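Local coordinates for protein tRNA (uracil(54)-C(5))-methyltransferase (Pyrococcus abyssi, PDB 2JJQ) that methylates uridine 54 of tRNA at carbon 5, using S-adenosyl-L-methionine as the methyl donor to make 5-methyluridine, at residues Lys201-Met207 with Lys251-Arg257; Ser241-Ile245 with Ile265-Ser269; Arg170-Phe174 with Asp219-Asp225; Glu256-Asp260 with Ala278-Arg283. One frame throughout, in Å; residues are numbered along the deposited sequence.

Contact 1 of 4, residues Lys201-Met207 with Lys251-Arg257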
loop_
_atom_site.group_PDB
_atom_site.type_symbol
_atom_site.label_atom_id
_atom_site.label_comp_id
_atom_site.label_asym_id
_atom_site.label_seq_id
_atom_site.Cartn_x
_atom_site.Cartn_y
_atom_site.Cartn_z
ATOM N N LYS A 201 -7.091 4.981 11.674
ATOM C CA LYS A 201 -6.283 5.999 12.431
ATOM C C LYS A 201 -7.167 7.131 12.965
ATOM O O LYS A 201 -6.874 7.696 14.047
ATOM C CB LYS A 201 -5.167 6.574 11.551
ATOM C CG LYS A 201 -4.214 5.505 11.008
ATOM C CD LYS A 201 -3.531 4.714 12.145
ATOM C CE LYS A 201 -2.680 3.625 11.577
ATOM N NZ LYS A 201 -1.788 3.053 12.590
ATOM N N PHE A 202 -8.255 7.443 12.259
ATOM C CA PHE A 202 -9.101 8.595 12.603
ATOM C C PHE A 202 -10.371 8.203 13.368
ATOM O O PHE A 202 -11.161 9.071 13.749
ATOM C CB PHE A 202 -9.438 9.435 11.367
ATOM C CG PHE A 202 -8.198 9.966 10.695
ATOM C CD1 PHE A 202 -7.465 10.981 11.305
ATOM C CD2 PHE A 202 -7.717 9.369 9.529
ATOM C CE1 PHE A 202 -6.274 11.433 10.697
ATOM C CE2 PHE A 202 -6.558 9.796 8.932
ATOM C CZ PHE A 202 -5.834 10.822 9.534
ATOM N N THR A 203 -10.586 6.902 13.548
ATOM C CA THR A 203 -11.756 6.402 14.254
ATOM C C THR A 203 -11.371 5.611 15.499
ATOM O O THR A 203 -12.226 5.398 16.349
ATOM C CB THR A 203 -12.567 5.399 13.405
ATOM O OG1 THR A 203 -11.713 4.300 13.078
ATOM C CG2 THR A 203 -13.076 6.050 12.133
ATOM N N GLU A 204 -10.098 5.213 15.586
ATOM C CA GLU A 204 -9.527 4.356 16.619
ATOM C C GLU A 204 -10.124 2.933 16.654
ATOM O O GLU A 204 -10.007 2.254 17.634
ATOM C CB GLU A 204 -9.563 5.028 17.983
ATOM C CG GLU A 204 -8.938 6.402 17.932
ATOM C CD GLU A 204 -8.883 7.099 19.283
ATOM O OE1 GLU A 204 -9.929 7.219 19.951
ATOM O OE2 GLU A 204 -7.792 7.556 19.658
ATOM N N GLU A 205 -10.768 2.486 15.600
ATOM C CA GLU A 205 -11.333 1.138 15.639
ATOM C C GLU A 205 -10.238 0.181 15.183
ATOM O O GLU A 205 -9.442 0.558 14.320
ATOM C CB GLU A 205 -12.501 1.054 14.700
ATOM C CG GLU A 205 -13.661 1.817 15.267
ATOM C CD GLU A 205 -14.899 1.811 14.439
ATOM O OE1 GLU A 205 -14.980 1.175 13.346
ATOM O OE2 GLU A 205 -15.836 2.468 14.943
ATOM N N VAL A 206 -10.234 -1.042 15.731
ATOM C CA VAL A 206 -9.200 -2.002 15.409
ATOM C C VAL A 206 -9.855 -3.322 15.046
ATOM O O VAL A 206 -10.781 -3.781 15.733
ATOM C CB VAL A 206 -8.315 -2.267 16.620
ATOM C CG1 VAL A 206 -7.150 -3.198 16.254
ATOM C CG2 VAL A 206 -7.781 -0.939 17.131
ATOM N N MET A 207 -9.373 -3.924 13.976
ATOM C CA MET A 207 -9.806 -5.257 13.543
ATOM C C MET A 207 -8.620 -6.229 13.549
ATOM O O MET A 207 -7.513 -5.880 13.122
ATOM C CB MET A 207 -10.349 -5.146 12.116
ATOM C CG MET A 207 -10.560 -6.555 11.434
ATOM S SD MET A 207 -11.146 -6.313 9.738
ATOM C CE MET A 207 -12.792 -5.670 10.105
ATOM N N LYS A 251 -17.783 -6.094 15.482
ATOM C CA LYS A 251 -18.286 -5.427 14.287
ATOM C C LYS A 251 -17.945 -6.190 13.014
ATOM O O LYS A 251 -16.839 -6.738 12.875
ATOM C CB LYS A 251 -17.696 -4.009 14.177
ATOM C CG LYS A 251 -18.101 -3.069 15.280
ATOM C CD LYS A 251 -17.517 -1.668 15.087
ATOM C CE LYS A 251 -17.332 -0.966 16.460
ATOM N NZ LYS A 251 -17.742 0.476 16.489
ATOM N N GLU A 252 -18.901 -6.261 12.101
ATOM C CA GLU A 252 -18.620 -6.906 10.837
ATOM C C GLU A 252 -17.558 -6.077 10.073
ATOM O O GLU A 252 -16.725 -6.624 9.358
ATOM C CB GLU A 252 -19.877 -7.010 10.002
ATOM C CG GLU A 252 -19.685 -7.812 8.746
ATOM C CD GLU A 252 -20.922 -7.874 7.903
ATOM O OE1 GLU A 252 -21.842 -7.084 8.139
ATOM O OE2 GLU A 252 -20.950 -8.708 6.952
ATOM N N PHE A 253 -17.606 -4.761 10.221
ATOM C CA PHE A 253 -16.607 -3.907 9.515
ATOM C C PHE A 253 -16.092 -2.886 10.501
ATOM O O PHE A 253 -16.868 -2.404 11.349
ATOM C CB PHE A 253 -17.210 -3.102 8.351
ATOM C CG PHE A 253 -17.904 -3.898 7.334
ATOM C CD1 PHE A 253 -17.207 -4.425 6.274
ATOM C CD2 PHE A 253 -19.276 -4.111 7.423
ATOM C CE1 PHE A 253 -17.878 -5.184 5.260
ATOM C CE2 PHE A 253 -19.933 -4.852 6.421
ATOM C CZ PHE A 253 -19.246 -5.367 5.371
ATOM N N ILE A 254 -14.808 -2.535 10.435
ATOM C CA ILE A 254 -14.445 -1.264 11.076
ATOM C C ILE A 254 -14.467 -0.124 10.051
ATOM O O ILE A 254 -14.677 -0.356 8.849
ATOM C CB ILE A 254 -13.072 -1.315 11.789
ATOM C CG1 ILE A 254 -11.952 -1.599 10.769
ATOM C CG2 ILE A 254 -13.155 -2.419 12.948
ATOM C CD1 ILE A 254 -10.503 -1.402 11.363
ATOM N N ARG A 255 -14.256 1.088 10.537
ATOM C CA ARG A 255 -14.231 2.218 9.620
ATOM C C ARG A 255 -12.946 3.009 9.722
ATOM O O ARG A 255 -12.341 3.163 10.803
ATOM C CB ARG A 255 -15.351 3.212 9.914
ATOM C CG ARG A 255 -16.733 2.724 9.573
ATOM C CD ARG A 255 -17.779 3.732 10.076
ATOM N NE ARG A 255 -19.130 3.142 9.893
ATOM C CZ ARG A 255 -20.222 3.832 9.519
ATOM N NH1 ARG A 255 -20.164 5.144 9.269
ATOM N NH2 ARG A 255 -21.385 3.213 9.388
ATOM N N GLU A 256 -12.562 3.553 8.582
ATOM C CA GLU A 256 -11.541 4.612 8.581
ATOM C C GLU A 256 -12.290 5.854 8.116
ATOM O O GLU A 256 -13.276 5.774 7.375
ATOM C CB GLU A 256 -10.402 4.321 7.589
ATOM C CG GLU A 256 -9.338 5.456 7.503
ATOM C CD GLU A 256 -8.669 5.686 8.865
ATOM O OE1 GLU A 256 -7.545 5.180 9.051
ATOM O OE2 GLU A 256 -9.299 6.327 9.742
ATOM N N ARG A 257 -11.827 7.008 8.558
ATOM C CA ARG A 257 -12.483 8.234 8.149
ATOM C C ARG A 257 -11.479 9.196 7.554
ATOM O O ARG A 257 -10.451 9.501 8.205
ATOM C CB ARG A 257 -13.174 8.874 9.375
ATOM C CG ARG A 257 -13.690 10.254 9.093
ATOM C CD ARG A 257 -14.569 10.733 10.260
ATOM N NE ARG A 257 -15.925 10.290 10.010
ATOM C CZ ARG A 257 -16.921 11.147 9.785
ATOM N NH1 ARG A 257 -16.682 12.457 9.859
ATOM N NH2 ARG A 257 -18.141 10.712 9.521
HETATM O O HOH W 1 -17.644 0.806 12.338
#
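The carboxylate of Glu256 reaches across to the turn at Lys201 and Phe202 and receives both of their backbone amides, one on each oxygen. Lys201 N binds Glu256 OE1 at 2.7 Å, and Phe202 N binds Glu256 OE2 at 2.9 Å on its syn lone pair. The anti lone pair of OE2 takes Arg257 N, while OE1 also pairs with Ser275 at the start of helix 275-288, so the buried group is gripped on both oxygens. Although the side chain leaves its backbone away from 201-207, the bend at chi2 (60°) brings the carboxylate back. The Phe202 ring stands with OE2 near its edge, its plane 58° from the carboxylate. Next along, Thr203 OG1 donates to Arg255 O at 2.6 Å and accepts Glu205 N, closing an ST turn. Glu205 answers in the reverse sense: its extended chain places OE1 2.9 Å from Arg255 N, 32° out of the carboxylate plane. Its OE2 is met from above that plane by Lys251 NZ, in a salt bridge of 3.2 Å on the more exposed side. Farther along the strand, Met207 CB packs on Ile254 CD1 at 3.8 Å. Side chains thus replace strand pairing here, joining the beta-hairpin connection between strands 192-199 and 206-212 of the five-stranded sheet to the two-stranded hairpin 254-265 of the catalytic part.

Contact 2 of 4, residues Ser241-Ile245 with Ile265-Ser269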
loop_
_atom_site.group_PDB
_atom_site.type_symbol
_atom_site.label_atom_id
_atom_site.label_comp_id
_atom_site.label_asym_id
_atom_site.label_seq_id
_atom_site.Cartn_x
_atom_site.Cartn_y
_atom_site.Cartn_z
ATOM N N SER A 241 -2.075 -14.323 3.324
ATOM C CA SER A 241 -2.538 -13.793 4.597
ATOM C C SER A 241 -4.026 -13.352 4.513
ATOM O O SER A 241 -4.427 -12.342 5.026
ATOM C CB SER A 241 -1.589 -12.667 5.026
ATOM O OG SER A 241 -1.684 -11.589 4.112
ATOM N N TYR A 242 -4.830 -14.136 3.821
ATOM C CA TYR A 242 -6.266 -13.929 3.798
ATOM C C TYR A 242 -6.880 -15.304 3.485
ATOM O O TYR A 242 -6.186 -16.243 3.053
ATOM C CB TYR A 242 -6.671 -12.833 2.799
ATOM C CG TYR A 242 -6.303 -13.209 1.426
ATOM C CD1 TYR A 242 -5.041 -12.866 0.895
ATOM C CD2 TYR A 242 -7.120 -14.030 0.695
ATOM C CE1 TYR A 242 -4.662 -13.299 -0.387
ATOM C CE2 TYR A 242 -6.760 -14.443 -0.585
ATOM C CZ TYR A 242 -5.537 -14.079 -1.105
ATOM O OH TYR A 242 -5.195 -14.535 -2.355
ATOM N N GLY A 243 -8.145 -15.464 3.799
ATOM C CA GLY A 243 -8.789 -16.734 3.505
ATOM C C GLY A 243 -10.288 -16.526 3.478
ATOM O O GLY A 243 -10.775 -15.392 3.508
ATOM N N ASP A 244 -11.012 -17.623 3.482
ATOM C CA ASP A 244 -12.487 -17.557 3.520
ATOM C C ASP A 244 -12.941 -17.114 4.898
ATOM O O ASP A 244 -12.464 -17.626 5.875
ATOM C CB ASP A 244 -13.064 -18.960 3.234
ATOM C CG ASP A 244 -12.646 -19.498 1.846
ATOM O OD1 ASP A 244 -12.440 -18.667 0.935
ATOM O OD2 ASP A 244 -12.534 -20.746 1.676
ATOM N N ILE A 245 -13.873 -16.174 4.964
ATOM C CA ILE A 245 -14.397 -15.725 6.212
ATOM C C ILE A 245 -15.149 -16.873 6.899
ATOM O O ILE A 245 -16.119 -17.398 6.348
ATOM C CB ILE A 245 -15.382 -14.561 5.973
ATOM C CG1 ILE A 245 -14.626 -13.387 5.307
ATOM C CG2 ILE A 245 -16.075 -14.189 7.277
ATOM C CD1 ILE A 245 -13.425 -12.879 6.115
ATOM N N ILE A 265 -13.991 -1.129 6.370
ATOM C CA ILE A 265 -12.817 -1.954 6.210
ATOM C C ILE A 265 -13.267 -3.390 6.518
ATOM O O ILE A 265 -13.832 -3.640 7.577
ATOM C CB ILE A 265 -11.674 -1.552 7.229
ATOM C CG1 ILE A 265 -11.144 -0.121 7.001
ATOM C CG2 ILE A 265 -10.502 -2.513 7.086
ATOM C CD1 ILE A 265 -10.938 0.151 5.591
ATOM N N HIS A 266 -12.956 -4.308 5.611
ATOM C CA HIS A 266 -13.219 -5.726 5.734
ATOM C C HIS A 266 -11.870 -6.470 5.626
ATOM O O HIS A 266 -10.949 -5.995 4.989
ATOM C CB HIS A 266 -14.163 -6.098 4.580
ATOM C CG HIS A 266 -14.568 -7.543 4.546
ATOM N ND1 HIS A 266 -13.793 -8.514 3.959
ATOM C CD2 HIS A 266 -15.661 -8.174 5.026
ATOM C CE1 HIS A 266 -14.384 -9.688 4.075
ATOM N NE2 HIS A 266 -15.529 -9.506 4.712
ATOM N N PRO A 267 -11.752 -7.655 6.226
ATOM C CA PRO A 267 -10.451 -8.298 6.180
ATOM C C PRO A 267 -9.963 -8.475 4.786
ATOM O O PRO A 267 -8.753 -8.390 4.585
ATOM C CB PRO A 267 -10.704 -9.681 6.759
ATOM C CG PRO A 267 -11.852 -9.518 7.599
ATOM C CD PRO A 267 -12.727 -8.434 7.005
ATOM N N ASN A 268 -10.882 -8.669 3.827
ATOM C CA ASN A 268 -10.532 -9.010 2.458
ATOM C C ASN A 268 -10.612 -7.860 1.428
ATOM O O ASN A 268 -10.580 -8.118 0.238
ATOM C CB ASN A 268 -11.343 -10.228 1.987
ATOM C CG ASN A 268 -10.923 -11.489 2.703
ATOM O OD1 ASN A 268 -9.918 -11.488 3.393
ATOM N ND2 ASN A 268 -11.696 -12.537 2.582
ATOM N N SER A 269 -10.796 -6.629 1.890
ATOM C CA SER A 269 -10.952 -5.492 0.968
ATOM C C SER A 269 -9.686 -4.628 1.058
ATOM O O SER A 269 -9.050 -4.537 2.114
ATOM C CB SER A 269 -12.216 -4.633 1.325
ATOM O OG SER A 269 -12.064 -4.129 2.652
HETATM O O HOH W 2 -6.698 -10.339 5.752
HETATM O O HOH W 3 -9.199 -13.306 5.318
#
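The chain at Tyr242-Gly243 runs extended past a type I beta turn from His266 to Ser269, with the CA atoms of Tyr242 and Asn268 6.6 Å apart. Asn268 carries the one direct hydrogen bond: its ND2 donates to Gly243 O at 3.1 Å, nearly straight (162°), and the acceptor lies in the amide plane. The other end of that amide, OD1, accepts a hydrogen bond from a water that in turn accepts one from Gly243 N, so both polar groups of the glycine are engaged. A second water donates to Ser241 O and Pro267 O. Beside the direct bond, Ile245 CD1 lies 4.0 Å from Pro267 CG, and its CG1 approaches His266 CE1 at 3.9 Å. With its CG anti to the backbone N (chi1 -179°), His266 turns ND1 back to accept Asn268 N at 2.9 Å, while Pro267 CD sits over one face of the imidazole, near its rim. This surface contact joins the lead-in and first residues of edge strand 244-250 to the type I turn between strand 261-265 and helix 275-288.

Contact 3 of 4, residues Arg170-Phe174 with Asp219-Asp225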
loop_
_atom_site.group_PDB
_atom_site.type_symbol
_atom_site.label_atom_id
_atom_site.label_comp_id
_atom_site.label_asym_id
_atom_site.label_seq_id
_atom_site.Cartn_x
_atom_site.Cartn_y
_atom_site.Cartn_z
ATOM N N ARG A 170 -1.253 -9.912 23.432
ATOM C CA ARG A 170 -2.450 -10.733 23.614
ATOM C C ARG A 170 -2.361 -12.027 22.822
ATOM O O ARG A 170 -2.889 -13.064 23.218
ATOM C CB ARG A 170 -3.708 -10.011 23.172
ATOM C CG ARG A 170 -3.948 -8.640 23.769
ATOM C CD ARG A 170 -4.316 -8.678 25.192
ATOM N NE ARG A 170 -4.875 -7.359 25.568
ATOM C CZ ARG A 170 -6.179 -7.146 25.708
ATOM N NH1 ARG A 170 -7.004 -8.159 25.518
ATOM N NH2 ARG A 170 -6.651 -5.955 26.071
ATOM N N LEU A 171 -1.745 -11.953 21.646
ATOM C CA LEU A 171 -1.725 -13.136 20.814
ATOM C C LEU A 171 -0.928 -14.230 21.530
ATOM O O LEU A 171 -1.284 -15.407 21.499
ATOM C CB LEU A 171 -1.059 -12.825 19.456
ATOM C CG LEU A 171 -0.946 -14.042 18.525
ATOM C CD1 LEU A 171 -2.247 -14.825 18.265
ATOM C CD2 LEU A 171 -0.293 -13.577 17.171
ATOM N N LYS A 172 0.195 -13.830 22.113
ATOM C CA LYS A 172 1.058 -14.799 22.806
ATOM C C LYS A 172 0.283 -15.487 23.950
ATOM O O LYS A 172 0.354 -16.700 24.122
ATOM C CB LYS A 172 2.335 -14.093 23.303
ATOM C CG LYS A 172 3.302 -13.836 22.155
ATOM C CD LYS A 172 4.437 -13.001 22.637
ATOM C CE LYS A 172 5.458 -12.832 21.574
ATOM N NZ LYS A 172 6.392 -11.708 21.927
ATOM N N GLU A 173 -0.514 -14.711 24.686
ATOM C CA GLU A 173 -1.352 -15.281 25.769
ATOM C C GLU A 173 -2.383 -16.273 25.269
ATOM O O GLU A 173 -2.548 -17.358 25.846
ATOM C CB GLU A 173 -2.092 -14.184 26.495
ATOM C CG GLU A 173 -1.247 -13.331 27.400
ATOM C CD GLU A 173 -1.997 -12.048 27.772
ATOM O OE1 GLU A 173 -3.237 -11.999 27.574
ATOM O OE2 GLU A 173 -1.349 -11.080 28.239
ATOM N N PHE A 174 -3.069 -15.892 24.181
ATOM C CA PHE A 174 -4.037 -16.720 23.457
ATOM C C PHE A 174 -3.412 -18.050 23.027
ATOM O O PHE A 174 -3.969 -19.134 23.284
ATOM C CB PHE A 174 -4.511 -15.933 22.200
ATOM C CG PHE A 174 -5.672 -16.544 21.452
ATOM C CD1 PHE A 174 -6.766 -17.108 22.122
ATOM C CD2 PHE A 174 -5.718 -16.457 20.043
ATOM C CE1 PHE A 174 -7.836 -17.656 21.418
ATOM C CE2 PHE A 174 -6.784 -16.986 19.327
ATOM C CZ PHE A 174 -7.865 -17.607 20.010
ATOM N N ASP A 219 -12.286 -19.743 21.142
ATOM C CA ASP A 219 -12.945 -18.456 21.353
ATOM C C ASP A 219 -11.909 -17.385 21.647
ATOM O O ASP A 219 -11.203 -17.476 22.629
ATOM C CB ASP A 219 -13.902 -18.594 22.527
ATOM C CG ASP A 219 -14.690 -17.347 22.773
ATOM O OD1 ASP A 219 -14.497 -16.336 22.061
ATOM O OD2 ASP A 219 -15.518 -17.387 23.707
ATOM N N PRO A 220 -11.783 -16.359 20.763
ATOM C CA PRO A 220 -10.765 -15.336 20.953
ATOM C C PRO A 220 -11.247 -14.152 21.807
ATOM O O PRO A 220 -10.472 -13.340 22.208
ATOM C CB PRO A 220 -10.491 -14.868 19.504
ATOM C CG PRO A 220 -11.817 -15.041 18.812
ATOM C CD PRO A 220 -12.483 -16.229 19.456
ATOM N N THR A 221 -12.537 -14.113 22.112
ATOM C CA THR A 221 -13.197 -13.009 22.800
ATOM C C THR A 221 -12.652 -12.670 24.175
ATOM O O THR A 221 -12.638 -11.519 24.563
ATOM C CB THR A 221 -14.703 -13.329 22.867
ATOM O OG1 THR A 221 -15.255 -12.991 21.589
ATOM C CG2 THR A 221 -15.349 -12.544 23.889
ATOM N N ASN A 222 -12.193 -13.661 24.910
ATOM C CA ASN A 222 -11.571 -13.381 26.210
ATOM C C ASN A 222 -10.112 -12.954 26.134
ATOM O O ASN A 222 -9.502 -12.677 27.151
ATOM C CB ASN A 222 -11.674 -14.595 27.132
ATOM C CG ASN A 222 -13.097 -14.826 27.610
ATOM O OD1 ASN A 222 -13.570 -15.966 27.636
ATOM N ND2 ASN A 222 -13.791 -13.743 27.965
ATOM N N TYR A 223 -9.555 -12.892 24.928
ATOM C CA TYR A 223 -8.152 -12.545 24.814
ATOM C C TYR A 223 -7.931 -11.215 24.145
ATOM O O TYR A 223 -6.883 -10.612 24.316
ATOM C CB TYR A 223 -7.420 -13.638 24.035
ATOM C CG TYR A 223 -7.371 -14.905 24.835
ATOM C CD1 TYR A 223 -6.342 -15.124 25.775
ATOM C CD2 TYR A 223 -8.385 -15.856 24.723
ATOM C CE1 TYR A 223 -6.317 -16.299 26.542
ATOM C CE2 TYR A 223 -8.359 -17.011 25.470
ATOM C CZ TYR A 223 -7.328 -17.227 26.373
ATOM O OH TYR A 223 -7.331 -18.399 27.116
ATOM N N PHE A 224 -8.908 -10.786 23.345
ATOM C CA PHE A 224 -8.801 -9.504 22.614
ATOM C C PHE A 224 -9.989 -8.611 22.891
ATOM O O PHE A 224 -11.095 -9.108 23.054
ATOM C CB PHE A 224 -8.710 -9.757 21.099
ATOM C CG PHE A 224 -7.497 -10.535 20.716
ATOM C CD1 PHE A 224 -6.337 -9.870 20.359
ATOM C CD2 PHE A 224 -7.490 -11.937 20.798
ATOM C CE1 PHE A 224 -5.200 -10.544 20.053
ATOM C CE2 PHE A 224 -6.344 -12.643 20.484
ATOM C CZ PHE A 224 -5.185 -11.946 20.145
ATOM N N ASP A 225 -9.739 -7.302 22.930
ATOM C CA ASP A 225 -10.775 -6.312 23.184
ATOM C C ASP A 225 -11.023 -5.390 21.986
ATOM O O ASP A 225 -11.670 -4.337 22.129
ATOM C CB ASP A 225 -10.404 -5.445 24.392
ATOM C CG ASP A 225 -10.401 -6.220 25.666
ATOM O OD1 ASP A 225 -11.495 -6.790 26.006
ATOM O OD2 ASP A 225 -9.300 -6.296 26.304
HETATM O O HOH W 4 -8.945 -9.079 27.157
#
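Phe174 of helix 162-178 packs against both Tyr223 and Phe224, which approach it from directions roughly at right angles, and this is the closely packed half of the contact. Its CD1 stands over one face of the Tyr223 ring, 3.3 Å from Tyr223 CD2, with the planes inclined at 47°. Phe174 CA lies over the face of the same ring in a CH-pi contact. Phe224 instead turns its edge to the face of Phe174, offset, the planes at 88°. Pro220 lies alongside, its CB 3.8 Å from Phe174 CZ. This aromatic cluster fastens the helix to the loop joining strands 206-212 and 228-233 of the five-stranded sheet, where an Asx turn at Asp219 and the amides of Tyr223 and Phe224, both bound to Pro220 O, shape the chain. Toward solvent the contact becomes polar. Arg170, bent at chi2 (-71°), folds over the loop so that NH1 reaches Tyr223 O at 2.7 Å, from above the carbonyl plane. NH2 meets the anti lone pair of Asp225 OD2 at 2.7 Å; Glu166 also pairs with NH2.

Contact 4 of 4, residues Glu256-Asp260 with Ala278-Arg283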
loop_
_atom_site.group_PDB
_atom_site.type_symbol
_atom_site.label_atom_id
_atom_site.label_comp_id
_atom_site.label_asym_id
_atom_site.label_seq_id
_atom_site.Cartn_x
_atom_site.Cartn_y
_atom_site.Cartn_z
ATOM N N GLU A 256 -12.562 3.553 8.582
ATOM C CA GLU A 256 -11.541 4.612 8.581
ATOM C C GLU A 256 -12.290 5.854 8.116
ATOM O O GLU A 256 -13.276 5.774 7.375
ATOM C CB GLU A 256 -10.402 4.321 7.589
ATOM C CG GLU A 256 -9.338 5.456 7.503
ATOM C CD GLU A 256 -8.669 5.686 8.865
ATOM O OE1 GLU A 256 -7.545 5.180 9.051
ATOM O OE2 GLU A 256 -9.299 6.327 9.742
ATOM N N ARG A 257 -11.827 7.008 8.558
ATOM C CA ARG A 257 -12.483 8.234 8.149
ATOM C C ARG A 257 -11.479 9.196 7.554
ATOM O O ARG A 257 -10.451 9.501 8.205
ATOM C CB ARG A 257 -13.174 8.874 9.375
ATOM C CG ARG A 257 -13.690 10.254 9.093
ATOM C CD ARG A 257 -14.569 10.733 10.260
ATOM N NE ARG A 257 -15.925 10.290 10.010
ATOM C CZ ARG A 257 -16.921 11.147 9.785
ATOM N NH1 ARG A 257 -16.682 12.457 9.859
ATOM N NH2 ARG A 257 -18.141 10.712 9.521
ATOM N N LEU A 258 -11.738 9.646 6.313
ATOM C CA LEU A 258 -10.913 10.707 5.684
ATOM C C LEU A 258 -11.717 11.984 5.648
ATOM O O LEU A 258 -12.704 12.079 4.924
ATOM C CB LEU A 258 -10.559 10.296 4.239
ATOM C CG LEU A 258 -9.896 8.886 4.129
ATOM C CD1 LEU A 258 -9.391 8.757 2.635
ATOM C CD2 LEU A 258 -8.748 8.721 5.109
ATOM N N ASP A 259 -11.300 12.957 6.452
ATOM C CA ASP A 259 -12.099 14.170 6.670
ATOM C C ASP A 259 -13.507 13.780 7.194
ATOM O O ASP A 259 -13.644 13.273 8.341
ATOM C CB ASP A 259 -12.110 15.032 5.411
ATOM C CG ASP A 259 -10.759 15.692 5.139
ATOM O OD1 ASP A 259 -9.964 15.909 6.094
ATOM O OD2 ASP A 259 -10.469 16.004 3.964
ATOM N N ASP A 260 -14.557 13.970 6.390
ATOM C CA ASP A 260 -15.899 13.609 6.841
ATOM C C ASP A 260 -16.443 12.362 6.141
ATOM O O ASP A 260 -17.670 12.116 6.164
ATOM C CB ASP A 260 -16.851 14.774 6.599
ATOM C CG ASP A 260 -16.881 15.253 5.141
ATOM O OD1 ASP A 260 -16.008 14.920 4.321
ATOM O OD2 ASP A 260 -17.806 16.023 4.812
ATOM N N ALA A 278 -3.431 9.405 2.897
ATOM C CA ALA A 278 -4.646 9.139 2.122
ATOM C C ALA A 278 -5.523 10.391 2.173
ATOM O O ALA A 278 -6.250 10.662 1.238
ATOM C CB ALA A 278 -5.369 7.944 2.699
ATOM N N VAL A 279 -5.512 11.094 3.308
ATOM C CA VAL A 279 -6.312 12.317 3.459
ATOM C C VAL A 279 -5.804 13.316 2.401
ATOM O O VAL A 279 -6.608 13.940 1.691
ATOM C CB VAL A 279 -6.229 12.894 4.879
ATOM C CG1 VAL A 279 -6.882 14.276 4.940
ATOM C CG2 VAL A 279 -6.923 11.908 5.872
ATOM N N ASN A 280 -4.486 13.486 2.305
ATOM C CA ASN A 280 -3.962 14.442 1.288
ATOM C C ASN A 280 -4.301 13.980 -0.137
ATOM O O ASN A 280 -4.572 14.797 -1.006
ATOM C CB ASN A 280 -2.464 14.576 1.434
ATOM C CG ASN A 280 -2.081 15.357 2.661
ATOM O OD1 ASN A 280 -2.899 16.127 3.216
ATOM N ND2 ASN A 280 -0.842 15.202 3.091
ATOM N N LEU A 281 -4.275 12.666 -0.355
ATOM C CA LEU A 281 -4.511 12.103 -1.705
ATOM C C LEU A 281 -5.939 12.367 -2.168
ATOM O O LEU A 281 -6.163 12.860 -3.274
ATOM C CB LEU A 281 -4.197 10.585 -1.643
ATOM C CG LEU A 281 -4.419 9.792 -2.924
ATOM C CD1 LEU A 281 -3.518 10.402 -3.987
ATOM C CD2 LEU A 281 -4.088 8.334 -2.598
ATOM N N VAL A 282 -6.939 12.107 -1.317
ATOM C CA VAL A 282 -8.342 12.364 -1.742
ATOM C C VAL A 282 -8.583 13.864 -1.882
ATOM O O VAL A 282 -9.312 14.268 -2.749
ATOM C CB VAL A 282 -9.418 11.711 -0.834
ATOM C CG1 VAL A 282 -9.239 10.197 -0.867
ATOM C CG2 VAL A 282 -9.330 12.180 0.641
ATOM N N ARG A 283 -7.979 14.676 -1.011
ATOM C CA ARG A 283 -8.146 16.140 -1.138
ATOM C C ARG A 283 -7.541 16.586 -2.460
ATOM O O ARG A 283 -8.150 17.405 -3.174
ATOM C CB ARG A 283 -7.441 16.839 0.011
ATOM C CG ARG A 283 -8.172 16.647 1.332
ATOM C CD ARG A 283 -7.346 17.418 2.403
ATOM N NE ARG A 283 -7.960 17.290 3.722
ATOM C CZ ARG A 283 -7.398 17.808 4.813
ATOM N NH1 ARG A 283 -6.221 18.472 4.693
ATOM N NH2 ARG A 283 -7.990 17.665 6.000
#
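The guanidinium of Arg283 has Val279 CG1 over one face, 3.3 Å above its plane and offset toward the rim, and the carboxylate of Asp259 at its edge. The two planar groups are almost coplanar, 17° apart, and meet in a side-on, two-nitrogen salt bridge that joins the residue just after strand 254-258 to helix 275-288. This hairpin strand and helix lead into strand 293-297, the first parallel strand of the Rossmann-like sheet of class I-like methyltransferases. Arg283 NH2 binds Asp259 OD1 at 2.6 Å on the syn side, and NE binds OD2 at 2.8 Å on its syn lone pair. An extended chain from CG to NE carries the guanidinium along to the acid. Tyr307 OH of helix 303-310 also hydrogen-bonds to OD2, giving that oxygen a second partner. Paired bonds of this kind fix the rotation of both groups.

Deeper in, Leu258 packs between strand and helix, whose segment axes approach to 9.1 Å at 47°. Its two methyls divide the work: CD1 touches Val282 CG1 at 3.8 Å and Ala278 CB at 4.1 Å, while CD2 slides past Val279. Val282 and Ala278 lie close to Thr303 and Gln272, so this packing lies just behind residues of the S-adenosyl-L-methionine site. Val279 serves both layers, with CG2 3.8 Å from Leu258 CD2 and CG1 3.7 Å from Asp259 OD1.

How the contacts relate
Contacts 1 and 4 share strand 254-258: in contact 1 Glu256 turns to the 201-207 turn, whereas in contact 4 Leu258 and Asp259 face helix 275-288, and Phe202 touches Val279 to join the two. Contact 4 is the buried one, apolar with a salt bridge at its more exposed end, and it lies closest to the cofactor site. Contact 1 is partly buried and relies on carboxylates binding backbone amides. Contact 2 is a surface contact bridged by water; it meets contact 1 where Ile265 N probably bonds to Ile254 O as their strands pair. Contact 3, partly buried and touching none of the others, joins a helix to a loop through aromatic rings, with an arginine salt bridge on the solvent side.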